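Acetylxylan esterase A (Aspergillus awamori, PDB 5X6S) cleaves acetyl side groups from the backbone of acetylated xylans, acting as a secreted serine esterase in plant biomass degradation. Local coordinates at residues G144-C149 with C214-G219; H175-A180 with A218-Y223. One frame throughout, in Å; residues are numbered along the deposited sequence.

Contact 1. Residues G144-C149 with C214-G219; sequences GVSAGC and CKQWAG. With NAG (2-acetamido-2-deoxy-beta-D-glucopyranose), chain C.
Two hydrogen bonds join the side-chain amide of Gln-216 to the backbone of Ala-147, one at each end of the residue. The peptide N of Ala-147 donates to Gln-216 OE1 over 2.7 Å, with the donor in the carbonyl plane on a lone pair; this bond is bent, its N-H...O angle being 141°. The return bond, from Gln-216 NE2 to Ala-147 O, spans 2.8 Å and is nearly straight at 172°, and it too ends on a lone pair. Held at both OE1 and NE2, the amide cannot flip without losing the pair. NE2 also donates to Trp-176 O of helix 173-182, so the buried amide binds helix as well as loop. The reach comes from an extended chain: CG stands anti to the backbone N (chi1 177°) and chi2 continues the line away from helix 208-221.

Van der Waals contacts fill in around the bonds. Ser-146 CB rests 3.3 Å from Gln-216 OE1, and Ala-147 CB lies 3.5 Å from the same oxygen. On the helix side, OE1 sits 3.9 Å above one face of the Trp-217 indole, toward its rim; that ring is tied through NE1 to Asn-126 OD1 of helix 120-131.

Sugar and sulfur meet at the Cys-149 end of the segment. O6 of the N-acetylglucosamine of chain C donates to Cys-149 O at 2.8 Å, and Cys-149 SG forms a disulfide with Cys-164.

The gripped residue, Ala-147, belongs to a type II beta turn from Ser-146 to Cys-149, closed by Cys-149 N on Ser-146 O, with Gly-148 at positive phi. In this alpha/beta-hydrolase fold, the glutamine thus fastens the turn after central-sheet strand 138-142 to helix 208-221.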
loop_
_atom_site.group_PDB
_atom_site.type_symbol
_atom_site.label_atom_id
_atom_site.label_comp_id
_atom_site.label_asym_id
_atom_site.label_seq_id
_atom_site.Cartn_x
_atom_site.Cartn_y
_atom_site.Cartn_z
ATOM N N GLY A 144 -22.372 -7.081 -8.131
ATOM C CA GLY A 144 -22.603 -6.215 -6.991
ATOM C C GLY A 144 -23.302 -4.911 -7.411
ATOM O O GLY A 144 -23.969 -4.847 -8.455
ATOM N N VAL A 145 -23.130 -3.882 -6.596
ATOM C CA VAL A 145 -23.568 -2.506 -6.914
ATOM C C VAL A 145 -22.408 -1.596 -6.569
ATOM O O VAL A 145 -21.511 -1.999 -5.830
ATOM C CB VAL A 145 -24.853 -2.064 -6.184
ATOM C CG1 VAL A 145 -25.982 -3.053 -6.408
ATOM C CG2 VAL A 145 -24.618 -1.837 -4.699
ATOM N N SER A 146 -22.411 -0.388 -7.151
ATOM C CA SER A 146 -21.304 0.573 -7.027
ATOM C C SER A 146 -21.125 0.960 -5.541
ATOM O O SER A 146 -22.044 0.806 -4.753
ATOM C CB SER A 146 -21.569 1.813 -7.885
ATOM O OG SER A 146 -22.799 2.418 -7.472
ATOM N N ALA A 147 -19.932 1.428 -5.189
ATOM C CA ALA A 147 -19.681 1.845 -3.829
ATOM C C ALA A 147 -20.576 3.044 -3.526
ATOM O O ALA A 147 -20.548 4.071 -4.231
ATOM C CB ALA A 147 -18.200 2.207 -3.624
ATOM N N GLY A 148 -21.395 2.897 -2.507
ATOM C CA GLY A 148 -22.294 3.939 -2.054
ATOM C C GLY A 148 -23.653 3.878 -2.718
ATOM O O GLY A 148 -24.493 4.670 -2.397
ATOM N N CYS A 149 -23.885 2.911 -3.605
ATOM C CA CYS A 149 -25.231 2.677 -4.152
ATOM C C CYS A 149 -26.215 2.198 -3.082
ATOM O O CYS A 149 -27.428 2.450 -3.169
ATOM C CB CYS A 149 -25.143 1.706 -5.342
ATOM S SG CYS A 149 -26.603 1.661 -6.453
ATOM N N CYS A 214 -19.056 0.682 -13.510
ATOM C CA CYS A 214 -18.009 0.983 -14.453
ATOM C C CYS A 214 -17.829 2.500 -14.593
ATOM O O CYS A 214 -16.701 2.975 -14.688
ATOM C CB CYS A 214 -18.336 0.336 -15.805
ATOM S SG CYS A 214 -18.116 -1.489 -15.805
ATOM N N LYS A 215 -18.936 3.231 -14.584
ATOM C CA LYS A 215 -18.916 4.709 -14.502
ATOM C C LYS A 215 -18.113 5.157 -13.295
ATOM O O LYS A 215 -17.165 5.964 -13.431
ATOM C CB LYS A 215 -20.331 5.251 -14.373
ATOM C CG LYS A 215 -21.170 5.269 -15.665
ATOM C CD LYS A 215 -22.591 5.595 -15.307
ATOM C CE LYS A 215 -23.478 5.856 -16.491
ATOM N NZ LYS A 215 -24.851 6.178 -15.974
ATOM N N GLN A 216 -18.477 4.637 -12.123
ATOM C CA GLN A 216 -17.792 5.004 -10.860
ATOM C C GLN A 216 -16.285 4.889 -10.974
ATOM O O GLN A 216 -15.553 5.882 -10.763
ATOM C CB GLN A 216 -18.292 4.158 -9.722
ATOM C CG GLN A 216 -17.579 4.444 -8.407
ATOM C CD GLN A 216 -18.357 3.874 -7.227
ATOM O OE1 GLN A 216 -18.477 2.667 -7.088
ATOM N NE2 GLN A 216 -18.930 4.744 -6.414
ATOM N N TRP A 217 -15.791 3.711 -11.378
ATOM C CA TRP A 217 -14.355 3.517 -11.445
ATOM C C TRP A 217 -13.666 4.262 -12.558
ATOM O O TRP A 217 -12.540 4.719 -12.376
ATOM C CB TRP A 217 -13.960 2.027 -11.398
ATOM C CG TRP A 217 -14.456 1.372 -10.128
ATOM C CD1 TRP A 217 -15.361 0.366 -10.030
ATOM C CD2 TRP A 217 -14.139 1.755 -8.783
ATOM N NE1 TRP A 217 -15.607 0.064 -8.701
ATOM C CE2 TRP A 217 -14.857 0.894 -7.921
ATOM C CE3 TRP A 217 -13.308 2.734 -8.221
ATOM C CZ2 TRP A 217 -14.771 0.981 -6.524
ATOM C CZ3 TRP A 217 -13.223 2.822 -6.821
ATOM C CH2 TRP A 217 -13.934 1.966 -6.000
ATOM N N ALA A 218 -14.344 4.407 -13.694
ATOM C CA ALA A 218 -13.884 5.290 -14.770
ATOM C C ALA A 218 -13.655 6.706 -14.196
ATOM O O ALA A 218 -12.607 7.263 -14.383
ATOM C CB ALA A 218 -14.899 5.325 -15.911
ATOM N N GLY A 219 -14.632 7.244 -13.490
ATOM C CA GLY A 219 -14.508 8.607 -12.913
ATOM C C GLY A 219 -13.332 8.637 -11.946
ATOM O O GLY A 219 -12.477 9.553 -11.999
HETATM C C1 NAG C . -30.657 4.561 -1.895
HETATM C C2 NAG C . -30.906 5.734 -0.938
HETATM C C3 NAG C . -30.773 7.088 -1.639
HETATM C C4 NAG C . -29.449 7.205 -2.390
HETATM C C5 NAG C . -29.223 5.953 -3.259
HETATM C C6 NAG C . -27.828 5.947 -3.848
HETATM C C7 NAG C . -32.553 5.411 0.851
HETATM C C8 NAG C . -33.997 5.231 1.191
HETATM N N2 NAG C . -32.247 5.592 -0.414
HETATM O O3 NAG C . -30.919 8.099 -0.660
HETATM O O4 NAG C . -29.358 8.316 -3.265
HETATM O O5 NAG C . -29.425 4.715 -2.586
HETATM O O6 NAG C . -27.716 4.792 -4.666
HETATM O O7 NAG C . -31.710 5.359 1.757
#

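Contact 2. Residues H175-A180 with A218-Y223; sequences HWASIA and AGVFGY. With NAG (2-acetamido-2-deoxy-beta-D-glucopyranose), chain B.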
loop_
_atom_site.group_PDB
_atom_site.type_symbol
_atom_site.label_atom_id
_atom_site.label_comp_id
_atom_site.label_asym_id
_atom_site.label_seq_id
_atom_site.Cartn_x
_atom_site.Cartn_y
_atom_site.Cartn_z
ATOM N N HIS A 175 -20.179 12.009 -10.611
ATOM C CA HIS A 175 -20.942 11.941 -9.402
ATOM C C HIS A 175 -20.634 10.629 -8.606
ATOM O O HIS A 175 -20.390 10.685 -7.378
ATOM C CB HIS A 175 -22.432 12.080 -9.723
ATOM C CG HIS A 175 -23.307 12.154 -8.519
ATOM N ND1 HIS A 175 -24.663 11.958 -8.588
ATOM C CD2 HIS A 175 -23.026 12.382 -7.216
ATOM C CE1 HIS A 175 -25.191 12.071 -7.386
ATOM N NE2 HIS A 175 -24.216 12.326 -6.533
ATOM N N TRP A 176 -20.617 9.488 -9.287
ATOM C CA TRP A 176 -20.169 8.260 -8.618
ATOM C C TRP A 176 -18.734 8.362 -8.106
ATOM O O TRP A 176 -18.435 7.852 -7.017
ATOM C CB TRP A 176 -20.276 7.023 -9.499
ATOM C CG TRP A 176 -21.626 6.483 -9.675
ATOM C CD1 TRP A 176 -22.272 6.294 -10.868
ATOM C CD2 TRP A 176 -22.525 6.001 -8.655
ATOM N NE1 TRP A 176 -23.517 5.761 -10.634
ATOM C CE2 TRP A 176 -23.694 5.549 -9.304
ATOM C CE3 TRP A 176 -22.445 5.888 -7.259
ATOM C CZ2 TRP A 176 -24.788 5.024 -8.615
ATOM C CZ3 TRP A 176 -23.529 5.376 -6.571
ATOM C CH2 TRP A 176 -24.688 4.960 -7.246
ATOM N N ALA A 177 -17.841 8.989 -8.881
ATOM C CA ALA A 177 -16.451 9.137 -8.483
ATOM C C ALA A 177 -16.383 10.009 -7.213
ATOM O O ALA A 177 -15.636 9.681 -6.286
ATOM C CB ALA A 177 -15.619 9.736 -9.582
ATOM N N SER A 178 -17.180 11.078 -7.156
ATOM C CA SER A 178 -17.299 11.897 -5.924
ATOM C C SER A 178 -17.765 11.124 -4.711
ATOM O O SER A 178 -17.292 11.361 -3.606
ATOM C CB SER A 178 -18.285 13.063 -6.096
ATOM O OG SER A 178 -17.681 13.946 -6.991
ATOM N N ILE A 179 -18.719 10.239 -4.926
ATOM C CA ILE A 179 -19.226 9.384 -3.860
ATOM C C ILE A 179 -18.106 8.467 -3.363
ATOM O O ILE A 179 -17.960 8.297 -2.143
ATOM C CB ILE A 179 -20.499 8.631 -4.282
ATOM C CG1 ILE A 179 -21.654 9.653 -4.373
ATOM C CG2 ILE A 179 -20.925 7.591 -3.264
ATOM C CD1 ILE A 179 -22.815 9.148 -5.186
ATOM N N ALA A 180 -17.305 7.940 -4.290
ATOM C CA ALA A 180 -16.241 7.001 -3.924
ATOM C C ALA A 180 -15.098 7.753 -3.216
ATOM O O ALA A 180 -14.567 7.297 -2.186
ATOM C CB ALA A 180 -15.739 6.264 -5.168
ATOM N N ALA A 218 -14.344 4.407 -13.694
ATOM C CA ALA A 218 -13.884 5.290 -14.770
ATOM C C ALA A 218 -13.655 6.706 -14.196
ATOM O O ALA A 218 -12.607 7.263 -14.383
ATOM C CB ALA A 218 -14.899 5.325 -15.911
ATOM N N GLY A 219 -14.632 7.244 -13.490
ATOM C CA GLY A 219 -14.508 8.607 -12.913
ATOM C C GLY A 219 -13.332 8.637 -11.946
ATOM O O GLY A 219 -12.477 9.553 -11.999
ATOM N N VAL A 220 -13.243 7.605 -11.083
ATOM C CA VAL A 220 -12.188 7.564 -10.061
ATOM C C VAL A 220 -10.806 7.570 -10.722
ATOM O O VAL A 220 -9.854 8.271 -10.286
ATOM C CB VAL A 220 -12.404 6.351 -9.115
ATOM C CG1 VAL A 220 -11.186 6.044 -8.274
ATOM C CG2 VAL A 220 -13.595 6.612 -8.214
ATOM N N PHE A 221 -10.659 6.785 -11.794
ATOM C CA PHE A 221 -9.324 6.646 -12.371
ATOM C C PHE A 221 -9.027 7.682 -13.472
ATOM O O PHE A 221 -7.948 7.710 -14.010
ATOM C CB PHE A 221 -9.114 5.208 -12.892
ATOM C CG PHE A 221 -8.919 4.212 -11.779
ATOM C CD1 PHE A 221 -7.712 4.174 -11.081
ATOM C CD2 PHE A 221 -9.958 3.386 -11.381
ATOM C CE1 PHE A 221 -7.519 3.263 -10.042
ATOM C CE2 PHE A 221 -9.775 2.495 -10.333
ATOM C CZ PHE A 221 -8.570 2.429 -9.695
ATOM N N GLY A 222 -9.984 8.514 -13.795
ATOM C CA GLY A 222 -9.705 9.532 -14.830
ATOM C C GLY A 222 -9.862 9.008 -16.264
ATOM O O GLY A 222 -9.369 9.647 -17.200
ATOM N N TYR A 223 -10.520 7.841 -16.414
ATOM C CA TYR A 223 -10.802 7.232 -17.727
ATOM C C TYR A 223 -12.056 7.873 -18.307
ATOM O O TYR A 223 -12.978 8.188 -17.582
ATOM C CB TYR A 223 -11.073 5.726 -17.588
ATOM C CG TYR A 223 -9.901 4.922 -17.070
ATOM C CD1 TYR A 223 -8.598 5.274 -17.411
ATOM C CD2 TYR A 223 -10.095 3.796 -16.222
ATOM C CE1 TYR A 223 -7.502 4.560 -16.946
ATOM C CE2 TYR A 223 -9.007 3.061 -15.765
ATOM C CZ TYR A 223 -7.731 3.434 -16.100
ATOM O OH TYR A 223 -6.633 2.732 -15.652
HETATM C C1 NAG B . -28.724 9.497 -2.793
HETATM C C2 NAG B . -28.269 10.337 -3.993
HETATM C C3 NAG B . -27.776 11.715 -3.576
HETATM C C4 NAG B . -28.819 12.410 -2.743
HETATM C C5 NAG B . -29.240 11.516 -1.585
HETATM C C6 NAG B . -30.389 12.146 -0.869
HETATM C C7 NAG B . -27.323 9.279 -5.929
HETATM C C8 NAG B . -26.153 8.576 -6.542
HETATM N N2 NAG B . -27.187 9.722 -4.712
HETATM O O3 NAG B . -27.582 12.501 -4.733
HETATM O O4 NAG B . -28.298 13.671 -2.322
HETATM O O5 NAG B . -29.671 10.228 -2.014
HETATM O O6 NAG B . -30.491 11.417 0.326
HETATM O O7 NAG B . -28.358 9.393 -6.533
#
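Ala-177 and Ala-180 of helix 173-182 pack against Gly-219 and Val-220 in a small-residue helix-helix contact, on the last turn of helix 208-221 of the alpha/beta-hydrolase fold. The CA atoms of Ala-177 and Val-220 come within 4.8 Å. Gly-219, lacking a side chain, leaves room for Ala-177 CB to lie directly on its backbone, 3.5 Å from Gly-219 C and equally near Val-220 N.

The Val-220 side chain leaves its backbone beside the neighbouring helix, and at CB it forks. CG2, anti to the carbonyl carbon, turns back to helix 173-182, where it meets Ala-180 CB at 3.7 Å and Ala-177 CA at 3.8 Å, with Ala-177 CB slightly farther at 4.0 Å. CG1, anti to the backbone N (chi1 165°), goes the other way and lies above one face of the Phe-221 ring, toward its rim. Arg-191 from a loop also touches this valine.

Just beyond, Gly-222 ends helix 208-221 in a Schellman motif: with positive phi, it places its own N on Gly-219 O and Tyr-223 N on Ala-218 O.

On its other flank, helix 173-182 meets the glycan. The acetamido methyl C8 of the N-acetylglucosamine of chain B, the sugar joined through its C1 to O4 of the chain C residue, sits over one face of the Trp-176 indole, near its rim, and 3.6 Å from Ile-179 CD1. At the edge of the His-175 imidazole, in the ring plane, sugar O3 approaches CE1 to 3.6 Å.

Followed from the N terminus, the chain leaves central strand 138-142, passes through loop segment 144-149, runs through helix 173-182, returns to the sheet as strand 193-199 and comes back along helix 208-221. Contact 1 closes this longer excursion, with 64 residues between its segments. Contact 2 closes a shorter loop of 37 that begins inside it. The two end on overlapping parts of helix 208-221, sharing Ala-218 and Gly-219, so their spans overlap without strict nesting. Their centres lie 8 Å apart, and Ser-146 packs on Trp-176. Together they join the turn, helix 173-182 and the end of helix 208-221, near the glycan.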